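Local coordinates for ankyrin repeat domain-containing protein EMB506, chloroplastic (Arabidopsis thaliana, PDB 6JD6) that acts as a scaffold for molecular condensates and takes part in the initial differentiation of the proplastid during embryo development, at residues Arg94-Leu97 with Gln98-Lys102; Ile226-Ile229 with Leu230-Gly234. All coordinates share one frame; numbering follows the deposited sequence.

Contact 1 (Arg94-Leu97 with Gln98-Lys102)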
loop_
_atom_site.group_PDB
_atom_site.type_symbol
_atom_site.label_atom_id
_atom_site.label_comp_id
_atom_site.label_asym_id
_atom_site.label_seq_id
_atom_site.Cartn_x
_atom_site.Cartn_y
_atom_site.Cartn_z
ATOM N N ARG A 94 11.329 -8.755 -31.699
ATOM C CA ARG A 94 11.238 -7.526 -32.480
ATOM C C ARG A 94 9.842 -7.328 -33.065
ATOM O O ARG A 94 9.301 -6.221 -33.045
ATOM C CB ARG A 94 12.268 -7.551 -33.609
ATOM C CG ARG A 94 13.295 -6.435 -33.564
ATOM C CD ARG A 94 12.721 -5.128 -34.084
ATOM N NE ARG A 94 13.702 -4.378 -34.868
ATOM C CZ ARG A 94 13.424 -3.277 -35.558
ATOM N NH1 ARG A 94 12.188 -2.791 -35.563
ATOM N NH2 ARG A 94 14.379 -2.662 -36.246
ATOM N N VAL A 95 9.265 -8.403 -33.594
ATOM C CA VAL A 95 7.927 -8.338 -34.174
ATOM C C VAL A 95 6.887 -7.910 -33.132
ATOM O O VAL A 95 6.037 -7.066 -33.405
ATOM C CB VAL A 95 7.519 -9.677 -34.825
ATOM C CG1 VAL A 95 6.039 -9.675 -35.176
ATOM C CG2 VAL A 95 8.364 -9.948 -36.066
ATOM N N ILE A 96 6.971 -8.477 -31.934
ATOM C CA ILE A 96 6.050 -8.112 -30.860
ATOM C C ILE A 96 6.202 -6.642 -30.463
ATOM O O ILE A 96 5.212 -5.926 -30.292
ATOM C CB ILE A 96 6.253 -8.998 -29.623
ATOM C CG1 ILE A 96 6.067 -10.472 -29.995
ATOM C CG2 ILE A 96 5.297 -8.589 -28.508
ATOM C CD1 ILE A 96 6.209 -11.414 -28.816
ATOM N N LEU A 97 7.447 -6.199 -30.326
ATOM C CA LEU A 97 7.735 -4.815 -29.971
ATOM C C LEU A 97 7.131 -3.825 -30.972
ATOM O O LEU A 97 6.489 -2.851 -30.581
ATOM C CB LEU A 97 9.247 -4.597 -29.866
ATOM C CG LEU A 97 9.685 -3.185 -29.470
ATOM C CD1 LEU A 97 9.156 -2.833 -28.089
ATOM C CD2 LEU A 97 11.202 -3.053 -29.522
ATOM N N GLN A 98 7.327 -4.076 -32.263
ATOM C CA GLN A 98 6.810 -3.172 -33.280
ATOM C C GLN A 98 5.282 -3.237 -33.354
ATOM O O GLN A 98 4.632 -2.277 -33.764
ATOM C CB GLN A 98 7.461 -3.423 -34.649
ATOM C CG GLN A 98 7.199 -4.792 -35.253
ATOM C CD GLN A 98 8.012 -5.042 -36.514
ATOM O OE1 GLN A 98 9.071 -4.445 -36.715
ATOM N NE2 GLN A 98 7.515 -5.927 -37.372
ATOM N N GLN A 99 4.715 -4.361 -32.926
ATOM C CA GLN A 99 3.264 -4.532 -32.890
ATOM C C GLN A 99 2.627 -3.820 -31.699
ATOM O O GLN A 99 1.406 -3.681 -31.630
ATOM C CB GLN A 99 2.900 -6.017 -32.847
ATOM C CG GLN A 99 2.914 -6.714 -34.196
ATOM C CD GLN A 99 2.711 -8.211 -34.066
ATOM O OE1 GLN A 99 2.651 -8.743 -32.959
ATOM N NE2 GLN A 99 2.607 -8.898 -35.196
ATOM N N ASN A 100 3.454 -3.371 -30.759
ATOM C CA ASN A 100 2.942 -2.750 -29.544
ATOM C C ASN A 100 3.557 -1.393 -29.219
ATOM O O ASN A 100 4.223 -1.234 -28.194
ATOM C CB ASN A 100 3.099 -3.700 -28.354
ATOM C CG ASN A 100 2.136 -4.865 -28.418
ATOM O OD1 ASN A 100 1.015 -4.783 -27.914
ATOM N ND2 ASN A 100 2.562 -5.957 -29.045
ATOM N N GLU A 101 3.317 -0.418 -30.090
ATOM C CA GLU A 101 3.754 0.953 -29.851
ATOM C C GLU A 101 3.204 1.482 -28.525
ATOM O O GLU A 101 3.923 2.122 -27.755
ATOM C CB GLU A 101 3.319 1.858 -31.005
ATOM C CG GLU A 101 3.635 3.328 -30.796
ATOM C CD GLU A 101 3.271 4.178 -31.999
ATOM O OE1 GLU A 101 3.157 3.621 -33.113
ATOM O OE2 GLU A 101 3.100 5.403 -31.831
ATOM N N LYS A 102 1.930 1.199 -28.266
ATOM C CA LYS A 102 1.279 1.596 -27.020
ATOM C C LYS A 102 1.200 0.397 -26.078
ATOM O O LYS A 102 1.233 -0.746 -26.531
ATOM C CB LYS A 102 -0.128 2.128 -27.306
ATOM C CG LYS A 102 -0.177 3.251 -28.332
ATOM C CD LYS A 102 0.482 4.516 -27.811
ATOM C CE LYS A 102 0.454 5.619 -28.863
ATOM N NZ LYS A 102 1.041 6.895 -28.364
#
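Asn-100 lies alongside Ile-96, one turn further on, and its amide nitrogen reaches back to the backbone. ND2 donates to Ile-96 O over 2.9 Å in an almost straight bond, 176° at the hydrogen. The acceptor sits practically in the plane of the Asn-100 amide. On the acceptor's side, the donor is tilted 26° from the carbonyl plane. Asn-100 CG stands beside its own backbone N (chi1 -72°), which turns the amide back toward the helix. ND2 also touches the methyl CG2 of Ile-96 at 3.8 Å. The other end of this amide, OD1, is bonded to Asn-104, so both ends are held. With an alanine here, Ile-96 O would probably lose its straightest donor, and the tie to Asn-104 would go.

The next two side chains upstream lie over the preceding turn. Gln-99 runs beside Val-95, and its NE2 comes to 3.5 Å from Val-95 CG1. Gln-98, in the conformer modelled here, crosses Arg-94 at about a right angle, but it has a second conformer and this placing is tentative. The stronger partner of the Arg-94 guanidinium is Glu-86, by salt bridge.

In the backbone, Gln-98 N still bonds to Arg-94 O in the helical i to i+4 pattern. Asn-100 N instead takes Leu-97 O at 3.1 Å, three residues back. Leu-97 O also accepts from a basic side chain of another protein's chain, and Ile-96 packs on an aromatic side chain there. The arrangement is that of a helix C-terminus, tightened into a final turn and closed by an asparagine side chain.

Contact 2 (Ile226-Ile229 with Leu230-Gly234)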
loop_
_atom_site.group_PDB
_atom_site.type_symbol
_atom_site.label_atom_id
_atom_site.label_comp_id
_atom_site.label_asym_id
_atom_site.label_seq_id
_atom_site.Cartn_x
_atom_site.Cartn_y
_atom_site.Cartn_z
ATOM N N ILE A 226 -4.700 14.146 13.728
ATOM C CA ILE A 226 -5.674 13.736 12.721
ATOM C C ILE A 226 -7.081 13.589 13.309
ATOM O O ILE A 226 -8.067 13.963 12.671
ATOM C CB ILE A 226 -5.219 12.461 11.985
ATOM C CG1 ILE A 226 -4.011 12.790 11.098
ATOM C CG2 ILE A 226 -6.349 11.887 11.141
ATOM C CD1 ILE A 226 -3.406 11.588 10.409
ATOM N N THR A 227 -7.168 13.069 14.530
ATOM C CA THR A 227 -8.443 13.025 15.247
ATOM C C THR A 227 -9.028 14.433 15.363
ATOM O O THR A 227 -10.205 14.656 15.069
ATOM C CB THR A 227 -8.291 12.406 16.655
ATOM O OG1 THR A 227 -7.903 11.029 16.541
ATOM C CG2 THR A 227 -9.607 12.490 17.434
ATOM N N LYS A 228 -8.191 15.383 15.771
ATOM C CA LYS A 228 -8.628 16.765 15.946
ATOM C C LYS A 228 -9.080 17.403 14.638
ATOM O O LYS A 228 -10.101 18.090 14.591
ATOM C CB LYS A 228 -7.520 17.615 16.572
ATOM C CG LYS A 228 -7.886 19.090 16.690
ATOM C CD LYS A 228 -6.893 19.863 17.545
ATOM C CE LYS A 228 -7.355 21.299 17.743
ATOM N NZ LYS A 228 -6.505 22.041 18.721
ATOM N N ILE A 229 -8.322 17.181 13.572
ATOM C CA ILE A 229 -8.647 17.829 12.309
ATOM C C ILE A 229 -9.916 17.253 11.668
ATOM O O ILE A 229 -10.647 17.969 10.985
ATOM C CB ILE A 229 -7.449 17.851 11.329
ATOM C CG1 ILE A 229 -7.535 19.081 10.429
ATOM C CG2 ILE A 229 -7.365 16.571 10.521
ATOM C CD1 ILE A 229 -6.347 19.247 9.527
ATOM N N LEU A 230 -10.190 15.972 11.907
ATOM C CA LEU A 230 -11.447 15.379 11.462
ATOM C C LEU A 230 -12.631 16.031 12.178
ATOM O O LEU A 230 -13.629 16.379 11.550
ATOM C CB LEU A 230 -11.445 13.864 11.692
ATOM C CG LEU A 230 -10.615 13.038 10.704
ATOM C CD1 LEU A 230 -10.481 11.583 11.166
ATOM C CD2 LEU A 230 -11.232 13.109 9.315
ATOM N N LEU A 231 -12.510 16.200 13.494
ATOM C CA LEU A 231 -13.562 16.819 14.298
ATOM C C LEU A 231 -13.798 18.280 13.908
ATOM O O LEU A 231 -14.928 18.770 13.932
ATOM C CB LEU A 231 -13.217 16.725 15.790
ATOM C CG LEU A 231 -13.255 15.327 16.415
ATOM C CD1 LEU A 231 -12.572 15.326 17.777
ATOM C CD2 LEU A 231 -14.697 14.836 16.541
ATOM N N THR A 232 -12.721 18.971 13.556
ATOM C CA THR A 232 -12.798 20.364 13.117
ATOM C C THR A 232 -13.483 20.456 11.754
ATOM O O THR A 232 -14.052 21.485 11.396
ATOM C CB THR A 232 -11.380 20.988 13.033
ATOM O OG1 THR A 232 -10.796 21.024 14.339
ATOM C CG2 THR A 232 -11.424 22.402 12.479
ATOM N N ASN A 233 -13.432 19.370 10.992
ATOM C CA ASN A 233 -14.023 19.356 9.658
ATOM C C ASN A 233 -15.301 18.522 9.559
ATOM O O ASN A 233 -15.630 17.996 8.496
ATOM C CB ASN A 233 -12.997 18.908 8.617
ATOM C CG ASN A 233 -12.000 20.003 8.285
ATOM O OD1 ASN A 233 -10.992 20.174 8.974
ATOM N ND2 ASN A 233 -12.291 20.768 7.235
ATOM N N GLY A 234 -16.008 18.399 10.676
ATOM C CA GLY A 234 -17.354 17.855 10.666
ATOM C C GLY A 234 -17.495 16.361 10.901
ATOM O O GLY A 234 -18.547 15.795 10.609
#
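Lys-228 O is approached by two groups of Thr-232, one turn later in the helix. The amide N donates to it over 3.0 Å, with 150° at the hydrogen. The hydroxyl OG1 stands at the same distance of 3.0 Å from Lys-228 O, but its single proton could go to another acceptor, so this bond remains uncertain. Thr-232 OG1 lies beside its own backbone N (chi1 -64°), which brings the oxygen back over the preceding turn.

The apolar residues follow the same spacing of four. Ile-226 and Leu-230 run alongside one another in the same direction, with CG2 of Ile-226 at 4.1 Å from CD1 of Leu-230. Leu-230 CG also rests 3.3 Å from Ile-226 O. Thr-227 and Leu-231 repeat the pattern: the threonine methyl CG2 meets Leu-231 CD1, while the threonine hydroxyl is bonded to Asn-223 O. Both carbonyls also accept helical bonds, Ile-226 O from Leu-230 N and Thr-227 O from Leu-231 N.

The buried side chains have neighbours in adjoining helices. Leu-230 packs on Phe-198 of helix 191-199 and on Ala-218 of helix 214-220, and Leu-231 packs on Leu-215. The end of the helix is less firmly bonded, as Asn-233 N reaches Ile-229 O only weakly. Gly-234 then takes a positive phi of 92°, and its O is bonded to Asn-205.

The chemistry is thus divided round one helix of ankyrin repeat 4. Leucine, isoleucine and threonine methyl groups join it to neighbouring helices, while the polar backbone is satisfied chiefly along the helix itself.

Contacts 1 and 2 lie on opposite sides of the chain's centre. Their own centres are 51 Å apart, and their nearest atoms about 38 Å apart, so they do not touch. In sequence the two follow one another, contact 1 first. Both describe the last turns of a helix, 91-99 and 224-232, but the settings differ. Contact 1 comes ahead of ankyrin repeat 1 in the chain and faces the chain of another protein. Contact 2 lies inside repeat 4, and no other protein chain of the assembly touches it. A sulfate ion, probably from the crystallisation liquor, lies about 3 Å from the side chain of Asn-233 in contact 2.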